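Local coordinates for ftsY (Mycoplasma mycoides, PDB 1ZU4), which is the NG-domain part of a signal recognition particle receptor, an SRP54-type protein with a helical bundle and a P-loop-type domain, at residues V79-W91 against G273-K285. Numbering follows the deposited sequence.
Sequences VESLYQAYTDNDW and GLAIKELLNIPIK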
ATOM      1  N   VAL A  79      15.533   9.820 -12.465  1.00 18.41           N
ATOM      2  CA  VAL A  79      15.426   9.161 -11.150  1.00 18.92           C
ATOM      3  C   VAL A  79      14.978  10.187 -10.085  1.00 18.85           C
ATOM      4  O   VAL A  79      14.047   9.943  -9.354  1.00 18.85           O
ATOM      5  CB  VAL A  79      16.744   8.427 -10.741  1.00 19.72           C
ATOM      6  CG1 VAL A  79      16.651   7.908  -9.317  1.00 19.45           C
ATOM      7  CG2 VAL A  79      17.039   7.246 -11.683  1.00 19.56           C
ATOM      8  N   GLU A  80      15.626  11.343 -10.074  1.00 17.98           N
ATOM      9  CA  GLU A  80      15.325  12.427  -9.168  1.00 17.84           C
ATOM     10  C   GLU A  80      13.942  13.008  -9.396  1.00 17.73           C
ATOM     11  O   GLU A  80      13.245  13.300  -8.443  1.00 17.06           O
ATOM     12  CB  GLU A  80      16.408  13.521  -9.290  1.00 17.88           C
ATOM     13  CG  GLU A  80      16.169  14.746  -8.430  1.00 18.72           C
ATOM     14  CD  GLU A  80      17.389  15.683  -8.459  1.00 23.18           C
ATOM     15  OE1 GLU A  80      18.496  15.233  -8.091  1.00 25.99           O
ATOM     16  OE2 GLU A  80      17.238  16.853  -8.868  1.00 23.79           O
ATOM     17  N   SER A  81      13.537  13.140 -10.658  1.00 17.01           N
ATOM     18  CA  SER A  81      12.213  13.694 -11.004  1.00 16.41           C
ATOM     19  C   SER A  81      11.062  12.769 -10.645  1.00 16.91           C
ATOM     20  O   SER A  81       9.956  13.244 -10.375  1.00 16.72           O
ATOM     21  CB  SER A  81      12.125  14.077 -12.495  1.00 16.73           C
ATOM     22  OG  SER A  81      13.179  15.009 -12.876  1.00 15.48           O
ATOM     23  N   LEU A  82      11.313  11.458 -10.657  1.00 16.77           N
ATOM     24  CA  LEU A  82      10.294  10.459 -10.284  1.00 16.36           C
ATOM     25  C   LEU A  82      10.018  10.574  -8.793  1.00 16.27           C
ATOM     26  O   LEU A  82       8.866  10.684  -8.375  1.00 16.94           O
ATOM     27  CB  LEU A  82      10.754   9.050 -10.640  1.00 15.52           C
ATOM     28  CG  LEU A  82      10.750   8.691 -12.141  1.00 15.42           C
ATOM     29  CD1 LEU A  82      11.598   7.458 -12.374  1.00 14.77           C
ATOM     30  CD2 LEU A  82       9.332   8.515 -12.786  1.00 15.73           C
ATOM     31  N   TYR A  83      11.093  10.562  -8.008  1.00 15.43           N
ATOM     32  CA  TYR A  83      11.018  10.758  -6.581  1.00 16.31           C
ATOM     33  C   TYR A  83      10.347  12.084  -6.233  1.00 16.78           C
ATOM     34  O   TYR A  83       9.465  12.135  -5.338  1.00 17.20           O
ATOM     35  CB  TYR A  83      12.443  10.692  -6.001  1.00 16.79           C
ATOM     36  CG  TYR A  83      12.538  11.152  -4.599  1.00 19.97           C
ATOM     37  CD1 TYR A  83      12.346  10.252  -3.533  1.00 18.68           C
ATOM     38  CD2 TYR A  83      12.792  12.488  -4.317  1.00 20.01           C
ATOM     39  CE1 TYR A  83      12.431  10.667  -2.261  1.00 18.90           C
ATOM     40  CE2 TYR A  83      12.834  12.929  -3.030  1.00 22.50           C
ATOM     41  CZ  TYR A  83      12.686  12.001  -2.007  1.00 20.54           C
ATOM     42  OH  TYR A  83      12.734  12.420  -0.737  1.00 22.00           O
ATOM     43  N   GLN A  84      10.782  13.179  -6.874  1.00 16.46           N
ATOM     44  CA  GLN A  84      10.168  14.522  -6.605  1.00 17.33           C
ATOM     45  C   GLN A  84       8.671  14.637  -6.961  1.00 17.41           C
ATOM     46  O   GLN A  84       7.889  15.337  -6.279  1.00 16.28           O
ATOM     47  CB  GLN A  84      10.998  15.644  -7.249  1.00 17.23           C
ATOM     48  CG  GLN A  84      12.379  15.718  -6.604  1.00 20.55           C
ATOM     49  CD  GLN A  84      13.192  16.918  -7.044  1.00 24.43           C
ATOM     50  OE1 GLN A  84      12.964  17.500  -8.102  1.00 24.01           O
ATOM     51  NE2 GLN A  84      14.171  17.266  -6.233  1.00 26.45           N
ATOM     52  N   ALA A  85       8.264  13.917  -8.009  1.00 18.71           N
ATOM     53  CA  ALA A  85       6.875  13.937  -8.465  1.00 18.84           C
ATOM     54  C   ALA A  85       5.971  13.375  -7.369  1.00 19.35           C
ATOM     55  O   ALA A  85       4.882  13.898  -7.101  1.00 19.57           O
ATOM     56  CB  ALA A  85       6.732  13.136  -9.731  1.00 19.87           C
ATOM     57  N   TYR A  86       6.441  12.310  -6.740  1.00 18.82           N
ATOM     58  CA  TYR A  86       5.746  11.688  -5.620  1.00 19.02           C
ATOM     59  C   TYR A  86       5.822  12.552  -4.378  1.00 20.51           C
ATOM     60  O   TYR A  86       4.816  12.736  -3.693  1.00 19.14           O
ATOM     61  CB  TYR A  86       6.353  10.320  -5.318  1.00 18.00           C
ATOM     62  CG  TYR A  86       5.602   9.516  -4.288  1.00 19.12           C
ATOM     63  CD1 TYR A  86       4.618   8.616  -4.698  1.00 16.40           C
ATOM     64  CD2 TYR A  86       5.833   9.688  -2.900  1.00 15.43           C
ATOM     65  CE1 TYR A  86       3.904   7.865  -3.788  1.00 14.72           C
ATOM     66  CE2 TYR A  86       5.089   8.930  -1.941  1.00 13.81           C
ATOM     67  CZ  TYR A  86       4.145   8.011  -2.421  1.00 15.33           C
ATOM     68  OH  TYR A  86       3.386   7.233  -1.589  1.00 16.37           O
ATOM     69  N   THR A  87       7.006  13.073  -4.073  1.00 21.80           N
ATOM     70  CA  THR A  87       7.182  13.794  -2.809  1.00 25.16           C
ATOM     71  C   THR A  87       6.653  15.243  -2.861  1.00 26.53           C
ATOM     72  O   THR A  87       6.665  15.914  -1.851  1.00 26.74           O
ATOM     73  CB  THR A  87       8.669  13.805  -2.357  1.00 24.90           C
ATOM     74  OG1 THR A  87       9.463  14.335  -3.423  1.00 28.08           O
ATOM     75  CG2 THR A  87       9.162  12.415  -2.032  1.00 26.16           C
ATOM     76  N   ASP A  88       6.237  15.727  -4.039  1.00 28.93           N
ATOM     77  CA  ASP A  88       5.575  17.031  -4.194  1.00 30.65           C
ATOM     78  C   ASP A  88       4.135  16.945  -3.652  1.00 31.85           C
ATOM     79  O   ASP A  88       3.185  16.554  -4.350  1.00 32.36           O
ATOM     80  CB  ASP A  88       5.614  17.494  -5.671  1.00 31.07           C
ATOM     81  CG  ASP A  88       4.804  18.779  -5.929  1.00 33.04           C
ATOM     82  OD1 ASP A  88       4.837  19.701  -5.074  1.00 34.54           O
ATOM     83  OD2 ASP A  88       4.135  18.855  -6.991  1.00 34.22           O
ATOM     84  N   ASN A  89       3.991  17.272  -2.381  1.00 33.20           N
ATOM     85  CA  ASN A  89       2.714  17.173  -1.698  1.00 34.59           C
ATOM     86  C   ASN A  89       2.718  17.988  -0.394  1.00 36.21           C
ATOM     87  O   ASN A  89       3.764  18.423   0.099  1.00 36.31           O
ATOM     88  CB  ASN A  89       2.352  15.693  -1.423  1.00 33.57           C
ATOM     89  CG  ASN A  89       3.397  14.982  -0.580  1.00 32.54           C
ATOM     90  OD1 ASN A  89       3.696  15.406   0.551  1.00 27.06           O
ATOM     91  ND2 ASN A  89       3.974  13.896  -1.131  1.00 28.94           N
ATOM     92  N   ASP A  90       1.520  18.138   0.153  1.00 38.08           N
ATOM     93  CA  ASP A  90       1.249  18.821   1.399  1.00 39.38           C
ATOM     94  C   ASP A  90       1.506  17.973   2.669  1.00 39.35           C
ATOM     95  O   ASP A  90       1.214  18.440   3.774  1.00 39.66           O
ATOM     96  CB  ASP A  90      -0.232  19.250   1.377  1.00 40.11           C
ATOM     97  CG  ASP A  90      -1.144  18.174   0.750  1.00 42.80           C
ATOM     98  OD1 ASP A  90      -1.177  18.063  -0.506  1.00 45.89           O
ATOM     99  OD2 ASP A  90      -1.803  17.421   1.509  1.00 45.11           O
ATOM    100  N   TRP A  91       2.031  16.751   2.545  1.00 38.49           N
ATOM    101  CA  TRP A  91       1.981  15.844   3.723  1.00 38.00           C
ATOM    102  C   TRP A  91       2.990  16.169   4.845  1.00 38.50           C
ATOM    103  O   TRP A  91       4.183  15.830   4.747  1.00 38.95           O
ATOM    104  CB  TRP A  91       2.051  14.346   3.343  1.00 37.14           C
ATOM    105  CG  TRP A  91       1.233  13.901   2.141  1.00 33.86           C
ATOM    106  CD1 TRP A  91       0.106  14.485   1.620  1.00 30.98           C
ATOM    107  CD2 TRP A  91       1.476  12.731   1.347  1.00 30.31           C
ATOM    108  NE1 TRP A  91      -0.341  13.770   0.536  1.00 27.10           N
ATOM    109  CE2 TRP A  91       0.481  12.689   0.348  1.00 28.34           C
ATOM    110  CE3 TRP A  91       2.455  11.728   1.374  1.00 25.64           C
ATOM    111  CZ2 TRP A  91       0.431  11.673  -0.612  1.00 26.08           C
ATOM    112  CZ3 TRP A  91       2.421  10.742   0.416  1.00 24.22           C
ATOM    113  CH2 TRP A  91       1.408  10.711  -0.559  1.00 22.24           C
ATOM    114  N   GLY A 273       2.789   3.544  -8.381  1.00 13.93           N
ATOM    115  CA  GLY A 273       2.971   4.275  -7.136  1.00 13.52           C
ATOM    116  C   GLY A 273       2.599   5.735  -7.316  1.00 14.82           C
ATOM    117  O   GLY A 273       2.049   6.354  -6.406  1.00 13.29           O
ATOM    118  N   LEU A 274       2.951   6.274  -8.497  1.00 13.09           N
ATOM    119  CA  LEU A 274       2.700   7.653  -8.842  1.00 14.33           C
ATOM    120  C   LEU A 274       1.256   7.883  -9.212  1.00 13.48           C
ATOM    121  O   LEU A 274       0.729   8.936  -8.951  1.00 14.03           O
ATOM    122  CB  LEU A 274       3.608   8.097  -9.986  1.00 14.08           C
ATOM    123  CG  LEU A 274       5.106   8.180  -9.679  1.00 18.25           C
ATOM    124  CD1 LEU A 274       5.869   8.608 -10.953  1.00 20.42           C
ATOM    125  CD2 LEU A 274       5.264   9.203  -8.634  1.00 20.05           C
ATOM    126  N   ALA A 275       0.649   6.919  -9.882  1.00 13.15           N
ATOM    127  CA  ALA A 275      -0.766   6.969 -10.191  1.00 13.04           C
ATOM    128  C   ALA A 275      -1.544   7.071  -8.875  1.00 13.21           C
ATOM    129  O   ALA A 275      -2.490   7.834  -8.793  1.00 12.08           O
ATOM    130  CB  ALA A 275      -1.204   5.699 -11.019  1.00 13.15           C
ATOM    131  N   ILE A 276      -1.145   6.298  -7.849  1.00 13.48           N
ATOM    132  CA  ILE A 276      -1.810   6.329  -6.548  1.00 13.79           C
ATOM    133  C   ILE A 276      -1.705   7.737  -5.915  1.00 14.95           C
ATOM    134  O   ILE A 276      -2.696   8.342  -5.507  1.00 13.15           O
ATOM    135  CB  ILE A 276      -1.240   5.212  -5.590  1.00 15.16           C
ATOM    136  CG1 ILE A 276      -1.739   3.827  -6.074  1.00 13.22           C
ATOM    137  CG2 ILE A 276      -1.649   5.468  -4.131  1.00 14.56           C
ATOM    138  CD1 ILE A 276      -0.930   2.651  -5.553  1.00 14.04           C
ATOM    139  N   LYS A 277      -0.479   8.228  -5.822  1.00 15.68           N
ATOM    140  CA  LYS A 277      -0.206   9.562  -5.303  1.00 15.84           C
ATOM    141  C   LYS A 277      -1.099  10.611  -6.020  1.00 14.93           C
ATOM    142  O   LYS A 277      -1.705  11.436  -5.356  1.00 13.93           O
ATOM    143  CB  LYS A 277       1.290   9.839  -5.499  1.00 16.30           C
ATOM    144  CG  LYS A 277       1.735  11.267  -5.346  1.00 16.86           C
ATOM    145  CD  LYS A 277       1.443  11.714  -3.925  1.00 23.04           C
ATOM    146  CE  LYS A 277       1.430  13.230  -3.840  1.00 25.60           C
ATOM    147  NZ  LYS A 277       2.469  13.877  -4.726  1.00 33.26           N
ATOM    148  N   GLU A 278      -1.195  10.546  -7.352  1.00 13.32           N
ATOM    149  CA  GLU A 278      -1.996  11.538  -8.110  1.00 15.46           C
ATOM    150  C   GLU A 278      -3.500  11.383  -7.853  1.00 15.07           C
ATOM    151  O   GLU A 278      -4.156  12.340  -7.449  1.00 15.90           O
ATOM    152  CB  GLU A 278      -1.722  11.448  -9.627  1.00 15.70           C
ATOM    153  CG  GLU A 278      -2.539  12.419 -10.485  1.00 17.20           C
ATOM    154  CD  GLU A 278      -2.171  13.852 -10.232  1.00 21.81           C
ATOM    155  OE1 GLU A 278      -0.994  14.142  -9.921  1.00 23.59           O
ATOM    156  OE2 GLU A 278      -3.090  14.679 -10.310  1.00 25.07           O
ATOM    157  N   LEU A 279      -4.045  10.191  -8.084  1.00 13.30           N
ATOM    158  CA  LEU A 279      -5.472  10.028  -7.974  1.00 14.15           C
ATOM    159  C   LEU A 279      -6.009  10.088  -6.536  1.00 14.28           C
ATOM    160  O   LEU A 279      -7.033  10.700  -6.344  1.00 13.61           O
ATOM    161  CB  LEU A 279      -5.983   8.744  -8.648  1.00 13.15           C
ATOM    162  CG  LEU A 279      -7.474   8.845  -9.058  1.00 17.47           C
ATOM    163  CD1 LEU A 279      -7.624   9.796 -10.266  1.00 20.49           C
ATOM    164  CD2 LEU A 279      -8.111   7.488  -9.366  1.00 17.02           C
ATOM    165  N   LEU A 280      -5.346   9.440  -5.569  1.00 13.29           N
ATOM    166  CA  LEU A 280      -5.848   9.296  -4.191  1.00 15.05           C
ATOM    167  C   LEU A 280      -5.313  10.323  -3.263  1.00 15.22           C
ATOM    168  O   LEU A 280      -6.017  10.715  -2.372  1.00 16.53           O
ATOM    169  CB  LEU A 280      -5.543   7.893  -3.579  1.00 14.23           C
ATOM    170  CG  LEU A 280      -6.436   6.748  -4.146  1.00 18.20           C
ATOM    171  CD1 LEU A 280      -5.898   6.231  -5.448  1.00 15.02           C
ATOM    172  CD2 LEU A 280      -6.544   5.592  -3.154  1.00 20.43           C
ATOM    173  N   ASN A 281      -4.073  10.754  -3.489  1.00 15.94           N
ATOM    174  CA  ASN A 281      -3.363  11.667  -2.616  1.00 16.43           C
ATOM    175  C   ASN A 281      -3.296  11.139  -1.192  1.00 16.65           C
ATOM    176  O   ASN A 281      -3.523  11.897  -0.214  1.00 14.69           O
ATOM    177  CB  ASN A 281      -4.030  13.054  -2.620  1.00 17.96           C
ATOM    178  CG  ASN A 281      -3.134  14.111  -2.080  1.00 19.28           C
ATOM    179  OD1 ASN A 281      -1.910  13.967  -2.125  1.00 18.84           O
ATOM    180  ND2 ASN A 281      -3.734  15.177  -1.533  1.00 19.89           N
ATOM    181  N   ILE A 282      -3.052   9.831  -1.081  1.00 15.55           N
ATOM    182  CA  ILE A 282      -2.956   9.164   0.212  1.00 15.93           C
ATOM    183  C   ILE A 282      -1.616   8.420   0.195  1.00 15.57           C
ATOM    184  O   ILE A 282      -1.296   7.812  -0.809  1.00 14.91           O
ATOM    185  CB  ILE A 282      -4.113   8.130   0.452  1.00 16.11           C
ATOM    186  CG1 ILE A 282      -5.483   8.801   0.561  1.00 14.33           C
ATOM    187  CG2 ILE A 282      -3.868   7.329   1.722  1.00 14.06           C
ATOM    188  CD1 ILE A 282      -6.659   7.875   0.239  1.00 16.09           C
ATOM    189  N   PRO A 283      -0.840   8.464   1.301  1.00 17.06           N
ATOM    190  CA  PRO A 283       0.459   7.797   1.252  1.00 16.26           C
ATOM    191  C   PRO A 283       0.366   6.298   1.208  1.00 15.85           C
ATOM    192  O   PRO A 283      -0.444   5.664   1.934  1.00 15.29           O
ATOM    193  CB  PRO A 283       1.115   8.198   2.564  1.00 17.89           C
ATOM    194  CG  PRO A 283       0.258   9.265   3.159  1.00 18.49           C
ATOM    195  CD  PRO A 283      -1.097   9.071   2.626  1.00 16.33           C
ATOM    196  N   ILE A 284       1.261   5.719   0.419  1.00 13.66           N
ATOM    197  CA  ILE A 284       1.492   4.306   0.483  1.00 13.29           C
ATOM    198  C   ILE A 284       2.374   4.132   1.737  1.00 13.50           C
ATOM    199  O   ILE A 284       3.361   4.855   1.886  1.00 13.15           O
ATOM    200  CB  ILE A 284       2.225   3.806  -0.794  1.00 12.00           C
ATOM    201  CG1 ILE A 284       1.371   4.047  -2.039  1.00 11.93           C
ATOM    202  CG2 ILE A 284       2.585   2.310  -0.667  1.00 13.11           C
ATOM    203  CD1 ILE A 284       2.137   3.881  -3.319  1.00 13.23           C
ATOM    204  N   LYS A 285       2.026   3.175   2.614  1.00 12.99           N
ATOM    205  CA  LYS A 285       2.755   2.998   3.874  1.00 14.10           C
ATOM    206  C   LYS A 285       3.436   1.647   4.043  1.00 14.65           C
ATOM    207  O   LYS A 285       4.410   1.535   4.797  1.00 15.27           O
ATOM    208  CB  LYS A 285       1.861   3.294   5.083  1.00 13.55           C
ATOM    209  CG  LYS A 285       1.383   4.794   5.111  1.00 13.63           C
ATOM    210  CD  LYS A 285       0.721   5.136   6.382  1.00 12.70           C
ATOM    211  CE  LYS A 285       0.305   6.616   6.378  1.00 10.73           C
ATOM    212  NZ  LYS A 285      -0.201   6.998   7.731  1.00  6.38           N
TER
HETATM  213  O   HOH W   1       0.722   8.125  -2.466  1.00 22.29           O
HETATM  214  O   HOH W   2       4.346   7.378   0.865  1.00 30.14           O
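Lys277 reaches from helix 273-280 to the C-terminal end of helix 79-87, where its NZ donates to Tyr86 O and Asp88 O, each at 2.8 Å. In both bonds the nitrogen stands above the carbonyl plane, not on a lone pair. With CG anti to the backbone N (chi1 166°) and bends at chi2 and chi4, the chain runs past two rings in turn, CB 3.6 Å from Tyr86 CD1 and CD 3.5 Å from Trp91 CZ2. The ammonium thus probably offsets the partial negative charge of the helix end.

Tyr86 turns its ring edge to Gly273 O, while its OH accepts a nearly straight bond from Ile284 N (3.3 Å, 167°). Two waters extend this link, joining the same hydroxyl to Ile282 O and Ile284 O. Leu274 CD2 packs on Tyr86 CB. These pairs join the last helix of the N-terminal bundle to helix 272-280 of the P-loop-type domain and to the turn before strand 284-288 and its start; the two helix axes run 28° apart, 9.7 Å at closest approach.

Beyond the helix end, Trp91 lies between Pro283 CG over one face, a CH-pi contact 3.9 Å from the centroid of its six-membered ring, and Asn89 CG over the other. Its NE1 donates to Asn281 OD1 at 3.1 Å, from above that carbonyl plane. Asn89 probably helps to set this arrangement: OD1 receives Trp91 N in an Asx turn, and ND2 meets Tyr86 O on a lone pair, in the carbonyl plane. Farther out, Tyr96 packs edge-to-face with Trp91, and Ile301 of helix 301-308 touches Tyr86.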